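Local coordinates for mRNA transport regulator MTR2 (Candida albicans, PDB 1Q42), which takes part in exporting mRNA from the nucleus to the cytoplasm and interacts with the export factor MEX67, at residues L29-K34 and L105-D109; N65-A71 and G180-M186; W95-L100 and V127-Q131. One frame throughout, in Å; residues are numbered along the deposited sequence.

Contact 1: L29-K34 and L105-D109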
loop_
_atom_site.group_PDB
_atom_site.type_symbol
_atom_site.label_atom_id
_atom_site.label_comp_id
_atom_site.label_asym_id
_atom_site.label_seq_id
_atom_site.Cartn_x
_atom_site.Cartn_y
_atom_site.Cartn_z
ATOM N N LEU A 29 0.765 7.991 14.621
ATOM C CA LEU A 29 1.425 7.020 13.755
ATOM C C LEU A 29 0.556 5.800 13.443
ATOM O O LEU A 29 0.453 5.399 12.287
ATOM C CB LEU A 29 2.762 6.568 14.360
ATOM C CG LEU A 29 3.997 6.638 13.460
ATOM C CD1 LEU A 29 5.137 5.825 14.075
ATOM C CD2 LEU A 29 3.688 6.157 12.058
ATOM N N GLU A 30 -0.071 5.211 14.459
ATOM C CA GLU A 30 -0.854 3.992 14.236
ATOM C C GLU A 30 -2.057 4.183 13.294
ATOM O O GLU A 30 -2.263 3.367 12.401
ATOM C CB GLU A 30 -1.289 3.343 15.548
ATOM C CG GLU A 30 -1.982 1.998 15.358
ATOM C CD GLU A 30 -2.023 1.152 16.622
ATOM O OE1 GLU A 30 -1.195 1.375 17.537
ATOM O OE2 GLU A 30 -2.890 0.252 16.700
ATOM N N PRO A 31 -2.865 5.227 13.489
ATOM C CA PRO A 31 -3.943 5.523 12.535
ATOM C C PRO A 31 -3.440 5.763 11.112
ATOM O O PRO A 31 -4.102 5.309 10.181
ATOM C CB PRO A 31 -4.605 6.793 13.100
ATOM C CG PRO A 31 -4.080 6.973 14.465
ATOM C CD PRO A 31 -2.835 6.184 14.610
ATOM N N PHE A 32 -2.300 6.442 10.948
ATOM C CA PHE A 32 -1.727 6.666 9.618
ATOM C C PHE A 32 -1.383 5.352 8.928
ATOM O O PHE A 32 -1.705 5.171 7.758
ATOM C CB PHE A 32 -0.474 7.544 9.681
ATOM C CG PHE A 32 0.413 7.419 8.463
ATOM C CD1 PHE A 32 -0.019 7.880 7.224
ATOM C CD2 PHE A 32 1.674 6.843 8.558
ATOM C CE1 PHE A 32 0.798 7.769 6.088
ATOM C CE2 PHE A 32 2.490 6.732 7.427
ATOM C CZ PHE A 32 2.042 7.193 6.196
ATOM N N LEU A 33 -0.739 4.443 9.653
ATOM C CA LEU A 33 -0.363 3.140 9.080
ATOM C C LEU A 33 -1.582 2.323 8.696
ATOM O O LEU A 33 -1.593 1.665 7.656
ATOM C CB LEU A 33 0.525 2.341 10.040
ATOM C CG LEU A 33 1.898 2.937 10.329
ATOM C CD1 LEU A 33 2.666 2.066 11.327
ATOM C CD2 LEU A 33 2.730 3.139 9.049
ATOM N N LYS A 34 -2.614 2.366 9.531
ATOM C CA LYS A 34 -3.842 1.634 9.242
ATOM C C LYS A 34 -4.539 2.181 7.999
ATOM O O LYS A 34 -5.045 1.411 7.183
ATOM C CB LYS A 34 -4.751 1.612 10.467
ATOM C CG LYS A 34 -4.188 0.705 11.541
ATOM C CD LYS A 34 -4.980 0.742 12.829
ATOM C CE LYS A 34 -4.737 -0.532 13.625
ATOM N NZ LYS A 34 -5.165 -0.413 15.039
ATOM N N LEU A 105 -1.819 -5.032 10.792
ATOM C CA LEU A 105 -0.627 -4.416 11.374
ATOM C C LEU A 105 -0.288 -5.142 12.671
ATOM O O LEU A 105 -1.183 -5.374 13.490
ATOM C CB LEU A 105 -0.893 -2.934 11.622
ATOM C CG LEU A 105 0.211 -2.088 12.275
ATOM C CD1 LEU A 105 1.388 -1.948 11.369
ATOM C CD2 LEU A 105 -0.317 -0.679 12.657
ATOM N N THR A 106 0.972 -5.557 12.854
ATOM C CA THR A 106 1.345 -6.263 14.085
ATOM C C THR A 106 2.385 -5.593 14.990
ATOM O O THR A 106 2.399 -5.867 16.189
ATOM C CB THR A 106 1.748 -7.718 13.796
ATOM O OG1 THR A 106 2.777 -7.758 12.795
ATOM C CG2 THR A 106 0.536 -8.505 13.239
ATOM N N SER A 107 3.236 -4.735 14.436
ATOM C CA SER A 107 4.192 -3.958 15.229
ATOM C C SER A 107 4.714 -2.801 14.394
ATOM O O SER A 107 4.713 -2.853 13.167
ATOM C CB SER A 107 5.384 -4.823 15.682
ATOM O OG SER A 107 6.080 -5.386 14.576
ATOM N N TYR A 108 5.148 -1.746 15.062
ATOM C CA TYR A 108 5.781 -0.641 14.366
ATOM C C TYR A 108 6.675 0.162 15.311
ATOM O O TYR A 108 6.582 0.063 16.538
ATOM C CB TYR A 108 4.721 0.277 13.756
ATOM C CG TYR A 108 3.828 0.933 14.792
ATOM C CD1 TYR A 108 4.120 2.200 15.293
ATOM C CD2 TYR A 108 2.698 0.274 15.286
ATOM C CE1 TYR A 108 3.298 2.801 16.249
ATOM C CE2 TYR A 108 1.875 0.868 16.238
ATOM C CZ TYR A 108 2.184 2.130 16.714
ATOM O OH TYR A 108 1.380 2.721 17.662
ATOM N N ASP A 109 7.548 0.949 14.712
ATOM C CA ASP A 109 8.325 1.928 15.448
ATOM C C ASP A 109 8.691 3.052 14.490
ATOM O O ASP A 109 8.907 2.833 13.305
ATOM C CB ASP A 109 9.569 1.293 16.069
ATOM C CG ASP A 109 10.484 0.686 15.043
ATOM O OD1 ASP A 109 11.360 1.421 14.551
ATOM O OD2 ASP A 109 10.416 -0.509 14.666
#
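Y108 and E30 meet at the outer edge of this contact, where helix 29-34 lies over strand 105-109. The tyrosine donates its OH to E30 OE1 over 2.9 Å, and the carboxylate accepts through its anti lone pair. OE1 sits at the edge of the ring, near its plane, while the carboxylate plane is turned 72° from the ring plane. With CG of Y108 placed between its backbone N and carbonyl carbon (chi1 63°), the ring turns toward the helix, where L33 CD1 meets Y108 CB at 3.7 Å and L29 CD1 reaches Y108 CD1 at 4.0 Å, both obliquely to the ring. This is the tight part. L33 also packs on F123 and L170 of the sheet, so helix and sheet share an apolar layer there, as expected of an NTF2-like fold.

L105 belongs to the same layer and also packs on F123. Its CD2 lies 4.1 Å from L33 CB and 4.2 Å from E30 CG, and touches K34 CG more loosely. The solvent side opens with E30 and K34: exposed K34 gives the strand little more than its aliphatic stem and turns NZ to E30 OE2 in a 2.9 Å salt bridge within the helix. E30 is thus held at both oxygens, by a neutral hydroxyl and by an ammonium group. The two bonds limit the rotation of the carboxylate and probably favour its charged form.

Contact 2: N65-A71 and G180-M186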
loop_
_atom_site.group_PDB
_atom_site.type_symbol
_atom_site.label_atom_id
_atom_site.label_comp_id
_atom_site.label_asym_id
_atom_site.label_seq_id
_atom_site.Cartn_x
_atom_site.Cartn_y
_atom_site.Cartn_z
ATOM N N ASN A 65 -1.364 7.699 -0.428
ATOM C CA ASN A 65 -0.473 8.593 0.321
ATOM C C ASN A 65 0.950 8.681 -0.244
ATOM O O ASN A 65 1.760 9.488 0.219
ATOM C CB ASN A 65 -0.429 8.206 1.795
ATOM C CG ASN A 65 -1.770 8.394 2.496
ATOM O OD1 ASN A 65 -2.356 7.431 2.974
ATOM N ND2 ASN A 65 -2.257 9.637 2.554
ATOM N N LEU A 66 1.257 7.860 -1.247
ATOM C CA LEU A 66 2.544 7.938 -1.920
ATOM C C LEU A 66 2.666 9.242 -2.679
ATOM O O LEU A 66 1.701 9.711 -3.264
ATOM C CB LEU A 66 2.707 6.780 -2.895
ATOM C CG LEU A 66 2.881 5.395 -2.292
ATOM C CD1 LEU A 66 2.651 4.333 -3.378
ATOM C CD2 LEU A 66 4.273 5.243 -1.680
ATOM N N LYS A 67 3.858 9.828 -2.656
ATOM C CA LYS A 67 4.180 10.943 -3.536
ATOM C C LYS A 67 4.393 10.433 -4.961
ATOM O O LYS A 67 4.883 9.328 -5.175
ATOM C CB LYS A 67 5.439 11.673 -3.042
ATOM C CG LYS A 67 5.210 12.451 -1.773
ATOM C CD LYS A 67 6.391 13.357 -1.438
ATOM C CE LYS A 67 6.192 14.020 -0.094
ATOM N NZ LYS A 67 7.174 15.098 0.171
ATOM N N ARG A 68 4.024 11.258 -5.940
ATOM C CA ARG A 68 4.233 10.931 -7.340
ATOM C C ARG A 68 5.680 10.488 -7.616
ATOM O O ARG A 68 5.897 9.510 -8.335
ATOM C CB ARG A 68 3.829 12.132 -8.226
ATOM C CG ARG A 68 3.443 11.748 -9.624
ATOM C CD ARG A 68 2.031 12.148 -10.092
ATOM N NE ARG A 68 0.931 11.515 -9.343
ATOM C CZ ARG A 68 0.499 10.241 -9.467
ATOM N NH1 ARG A 68 1.071 9.370 -10.298
ATOM N NH2 ARG A 68 -0.526 9.833 -8.730
ATOM N N SER A 69 6.646 11.159 -6.989
ATOM C CA SER A 69 8.075 10.888 -7.200
ATOM C C SER A 69 8.739 10.132 -6.039
ATOM O O SER A 69 9.953 10.250 -5.810
ATOM C CB SER A 69 8.818 12.197 -7.431
ATOM O OG SER A 69 8.899 12.967 -6.247
ATOM N N SER A 70 7.952 9.374 -5.299
ATOM C CA SER A 70 8.499 8.557 -4.215
ATOM C C SER A 70 9.461 7.496 -4.761
ATOM O O SER A 70 9.338 7.073 -5.922
ATOM C CB SER A 70 7.377 7.890 -3.415
ATOM O OG SER A 70 6.436 7.273 -4.264
ATOM N N ALA A 71 10.419 7.091 -3.929
ATOM C CA ALA A 71 11.315 5.977 -4.226
ATOM C C ALA A 71 10.601 4.730 -3.728
ATOM O O ALA A 71 10.280 4.660 -2.554
ATOM C CB ALA A 71 12.650 6.144 -3.474
ATOM N N GLY A 180 -2.840 13.446 2.181
ATOM C CA GLY A 180 -2.341 13.770 0.853
ATOM C C GLY A 180 -1.092 12.967 0.512
ATOM O O GLY A 180 -0.822 11.922 1.114
ATOM N N GLU A 181 -0.324 13.464 -0.449
ATOM C CA GLU A 181 0.911 12.808 -0.872
ATOM C C GLU A 181 2.069 13.178 0.074
ATOM O O GLU A 181 2.692 14.240 -0.057
ATOM C CB GLU A 181 1.212 13.156 -2.336
ATOM C CG GLU A 181 0.093 12.705 -3.280
ATOM C CD GLU A 181 0.389 12.943 -4.753
ATOM O OE1 GLU A 181 0.185 12.012 -5.572
ATOM O OE2 GLU A 181 0.808 14.065 -5.100
ATOM N N ILE A 182 2.348 12.276 1.016
ATOM C CA ILE A 182 3.330 12.503 2.070
ATOM C C ILE A 182 4.454 11.462 2.161
ATOM O O ILE A 182 5.485 11.724 2.779
ATOM C CB ILE A 182 2.629 12.621 3.443
ATOM C CG1 ILE A 182 1.768 11.392 3.736
ATOM C CG2 ILE A 182 1.797 13.910 3.506
ATOM C CD1 ILE A 182 1.266 11.332 5.131
ATOM N N ILE A 183 4.275 10.297 1.552
ATOM C CA ILE A 183 5.306 9.252 1.618
ATOM C C ILE A 183 6.384 9.493 0.558
ATOM O O ILE A 183 6.092 9.483 -0.637
ATOM C CB ILE A 183 4.683 7.850 1.456
ATOM C CG1 ILE A 183 3.643 7.594 2.561
ATOM C CG2 ILE A 183 5.793 6.785 1.501
ATOM C CD1 ILE A 183 2.790 6.339 2.384
ATOM N N ASN A 184 7.619 9.741 1.015
ATOM C CA ASN A 184 8.790 9.963 0.162
ATOM C C ASN A 184 9.451 8.699 -0.337
ATOM O O ASN A 184 10.055 8.686 -1.399
ATOM C CB ASN A 184 9.850 10.781 0.910
ATOM C CG ASN A 184 9.286 12.087 1.443
ATOM O OD1 ASN A 184 9.044 12.232 2.651
ATOM N ND2 ASN A 184 9.012 13.007 0.543
ATOM N N SER A 185 9.361 7.638 0.446
ATOM C CA SER A 185 9.908 6.348 0.038
ATOM C C SER A 185 9.163 5.206 0.703
ATOM O O SER A 185 8.712 5.337 1.834
ATOM C CB SER A 185 11.414 6.259 0.321
ATOM O OG SER A 185 11.715 6.226 1.695
ATOM N N MET A 186 9.016 4.110 -0.038
ATOM C CA MET A 186 8.374 2.887 0.450
ATOM C C MET A 186 9.201 1.688 0.007
ATOM O O MET A 186 9.532 1.540 -1.173
ATOM C CB MET A 186 6.939 2.733 -0.065
ATOM C CG MET A 186 6.287 1.382 0.309
ATOM S SD MET A 186 4.601 1.264 -0.243
ATOM C CE MET A 186 4.814 1.039 -1.976
#
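N65 and G180 meet just ahead of the parallel pairing of L66 with I183. N65 ND2 donates to G180 O (3.1 Å), and the backbone O of N65 accepts from I182 N and I183 N, which approach from opposite faces of its plane. K67 N bonds to I183 O. Both chains turn a corner, at R68-S69 and at N184, before A71 N and A71 O resume the pairing with N184 O and M186 N.

The side chain of K67 runs extended across the partner segment. Its CB and CG each lie 3.3 Å from I183 O, with CG also 3.5 Å from E181 O. CD passes I183 O, and CE comes to 3.5 Å from E181 O. Its outer half runs side by side with the N184 side chain, pointing the same way, and NZ ends in a salt bridge with D173.

L66 CD2 packs on I183 CG2 at 3.8 Å. R68 and E181 make only a long salt bridge, their stronger partners being D86 and K88. In the fold, L66 and M186 face F91 of helix 87-96, I183 and M186 touch F36 of helix 29-40, and N184 and S185 form a classic beta bulge against V171 of strand 164-173.

Contact 3: W95-L100 and V127-Q131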
loop_
_atom_site.group_PDB
_atom_site.type_symbol
_atom_site.label_atom_id
_atom_site.label_comp_id
_atom_site.label_asym_id
_atom_site.label_seq_id
_atom_site.Cartn_x
_atom_site.Cartn_y
_atom_site.Cartn_z
ATOM N N TRP A 95 0.313 -3.243 -8.217
ATOM C CA TRP A 95 -0.498 -3.679 -7.056
ATOM C C TRP A 95 -1.904 -4.069 -7.492
ATOM O O TRP A 95 -2.507 -5.014 -6.952
ATOM C CB TRP A 95 -0.527 -2.586 -5.957
ATOM C CG TRP A 95 -1.139 -3.079 -4.695
ATOM C CD1 TRP A 95 -2.379 -2.788 -4.207
ATOM C CD2 TRP A 95 -0.559 -4.019 -3.781
ATOM N NE1 TRP A 95 -2.610 -3.500 -3.051
ATOM C CE2 TRP A 95 -1.503 -4.251 -2.758
ATOM C CE3 TRP A 95 0.678 -4.676 -3.710
ATOM C CZ2 TRP A 95 -1.257 -5.113 -1.677
ATOM C CZ3 TRP A 95 0.922 -5.539 -2.637
ATOM C CH2 TRP A 95 -0.040 -5.745 -1.634
ATOM N N LEU A 96 -2.403 -3.386 -8.514
ATOM C CA LEU A 96 -3.720 -3.657 -9.083
ATOM C C LEU A 96 -3.875 -5.114 -9.533
ATOM O O LEU A 96 -4.990 -5.679 -9.487
ATOM C CB LEU A 96 -3.944 -2.713 -10.274
ATOM C CG LEU A 96 -5.211 -2.928 -11.098
ATOM C CD1 LEU A 96 -6.421 -2.565 -10.271
ATOM C CD2 LEU A 96 -5.115 -2.086 -12.360
ATOM N N GLN A 97 -2.772 -5.716 -9.980
ATOM C CA GLN A 97 -2.790 -7.099 -10.470
ATOM C C GLN A 97 -2.803 -8.172 -9.369
ATOM O O GLN A 97 -3.035 -9.348 -9.663
ATOM C CB GLN A 97 -1.630 -7.361 -11.439
ATOM C CG GLN A 97 -1.564 -6.438 -12.654
ATOM C CD GLN A 97 -2.890 -6.316 -13.407
ATOM O OE1 GLN A 97 -3.399 -7.301 -13.932
ATOM N NE2 GLN A 97 -3.447 -5.102 -13.449
ATOM N N THR A 98 -2.602 -7.789 -8.110
ATOM C CA THR A 98 -2.756 -8.737 -7.004
ATOM C C THR A 98 -4.236 -9.033 -6.759
ATOM O O THR A 98 -5.099 -8.196 -7.015
ATOM C CB THR A 98 -2.118 -8.222 -5.672
ATOM O OG1 THR A 98 -2.770 -7.021 -5.209
ATOM C CG2 THR A 98 -0.657 -7.839 -5.844
ATOM N N PRO A 99 -4.541 -10.209 -6.223
ATOM C CA PRO A 99 -5.883 -10.434 -5.691
ATOM C C PRO A 99 -6.119 -9.483 -4.531
ATOM O O PRO A 99 -5.177 -8.910 -3.979
ATOM C CB PRO A 99 -5.856 -11.895 -5.209
ATOM C CG PRO A 99 -4.598 -12.482 -5.798
ATOM C CD PRO A 99 -3.652 -11.366 -6.015
ATOM N N LEU A 100 -7.379 -9.323 -4.148
ATOM C CA LEU A 100 -7.700 -8.467 -3.025
ATOM C C LEU A 100 -6.897 -8.927 -1.815
ATOM O O LEU A 100 -6.752 -10.113 -1.597
ATOM C CB LEU A 100 -9.187 -8.560 -2.693
ATOM C CG LEU A 100 -9.705 -7.628 -1.596
ATOM C CD1 LEU A 100 -9.449 -6.173 -1.965
ATOM C CD2 LEU A 100 -11.183 -7.890 -1.351
ATOM N N VAL A 127 -0.312 -10.474 5.895
ATOM C CA VAL A 127 -1.232 -10.200 4.798
ATOM C C VAL A 127 -1.671 -11.505 4.176
ATOM O O VAL A 127 -0.888 -12.436 4.060
ATOM C CB VAL A 127 -0.617 -9.233 3.738
ATOM C CG1 VAL A 127 0.552 -9.850 2.997
ATOM C CG2 VAL A 127 -1.651 -8.790 2.708
ATOM N N ARG A 128 -2.937 -11.570 3.786
ATOM C CA ARG A 128 -3.425 -12.680 2.997
ATOM C C ARG A 128 -4.217 -12.177 1.807
ATOM O O ARG A 128 -4.586 -10.994 1.737
ATOM C CB ARG A 128 -4.247 -13.646 3.835
ATOM C CG ARG A 128 -5.336 -13.052 4.660
ATOM C CD ARG A 128 -5.800 -14.054 5.708
ATOM N NE ARG A 128 -6.926 -13.561 6.479
ATOM C CZ ARG A 128 -7.479 -14.225 7.490
ATOM N NH1 ARG A 128 -7.000 -15.405 7.874
ATOM N NH2 ARG A 128 -8.501 -13.688 8.143
ATOM N N PHE A 129 -4.456 -13.086 0.871
ATOM C CA PHE A 129 -5.041 -12.732 -0.423
ATOM C C PHE A 129 -6.201 -13.623 -0.795
ATOM O O PHE A 129 -6.262 -14.797 -0.415
ATOM C CB PHE A 129 -3.988 -12.805 -1.537
ATOM C CG PHE A 129 -2.842 -11.873 -1.345
ATOM C CD1 PHE A 129 -2.864 -10.601 -1.920
ATOM C CD2 PHE A 129 -1.714 -12.269 -0.625
ATOM C CE1 PHE A 129 -1.802 -9.745 -1.741
ATOM C CE2 PHE A 129 -0.655 -11.416 -0.447
ATOM C CZ PHE A 129 -0.697 -10.146 -1.018
ATOM N N ASP A 130 -7.115 -13.037 -1.560
ATOM C CA ASP A 130 -8.302 -13.701 -2.078
ATOM C C ASP A 130 -7.911 -14.839 -3.023
ATOM O O ASP A 130 -7.193 -14.627 -3.995
ATOM C CB ASP A 130 -9.147 -12.650 -2.824
ATOM C CG ASP A 130 -10.513 -13.141 -3.235
ATOM O OD1 ASP A 130 -10.991 -14.160 -2.698
ATOM O OD2 ASP A 130 -11.195 -12.524 -4.085
ATOM N N GLN A 131 -8.416 -16.037 -2.725
ATOM C CA GLN A 131 -8.135 -17.255 -3.480
ATOM C C GLN A 131 -9.327 -17.649 -4.342
ATOM O O GLN A 131 -9.307 -18.710 -4.975
ATOM C CB GLN A 131 -7.827 -18.415 -2.527
ATOM C CG GLN A 131 -6.785 -18.102 -1.480
ATOM C CD GLN A 131 -5.394 -17.979 -2.064
ATOM O OE1 GLN A 131 -4.910 -18.906 -2.726
ATOM N NE2 GLN A 131 -4.734 -16.842 -1.813
HETATM O O HOH W 1 -9.741 -10.693 -5.480
#
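The carbonyl oxygen of L100 is met by two groups from 127-131. D130 N donates to it over 2.9 Å, and F129 CA adds a CA-H...O contact at 3.3 Å. A water joins the same two residues a second time, accepting from L100 N and lying 2.7 Å from D130 OD2, to which it can donate. D130 holds its CG anti to the backbone N (chi1 -171°), which brings the carboxylate round to this water. Its oxygens also have partners further along the chain, OD2 with S132 OG and OD1 with I159 N.

L100 stands just ahead of strand 101-113, and the D130-L100 bond continues the antiparallel pairing that R128 makes with S102. The contact therefore closes the end of the long hairpin of strands 101-113 and 118-129 in the NTF2-like sheet, where the chain comes off helix 87-96.

F129 fills the angle between strand and loop. P99 O lies in the plane of its ring, at the edge, 3.5 Å from CD1, and W95 CH2 also comes near that plane, 4.4 Å from F129 CE1. P99 CB touches D130 O at 3.3 Å and packs on F129 CB. Behind the loop, W95 O accepts from both T98 N and T98 OG1; the hydroxyl lies over the centre of the indole and is also bonded to R136 NH2, while W95 NE1 is bonded to L40 O.

All three contacts are partly buried and reach the same curved sheet. In each, buried apolar residues face the interior (L29 and L33; L66, I183 and M186; W95 and F129); K34 in contact 1 and R68 and E181 in contact 2 lie toward solvent, whereas no touching residue of contact 3 is exposed. Contact 1 lays a helix over the outermost strand 101-113 through side chains, contact 2 pairs backbones near the start of strands 70-74 and 183-192, and contact 3 ties the loop after helix 87-96 to strand 118-129 by one backbone bond, a water and aromatic packing. F32 packs on I182 and I183, joining contacts 1 and 2; contact 3 touches neither.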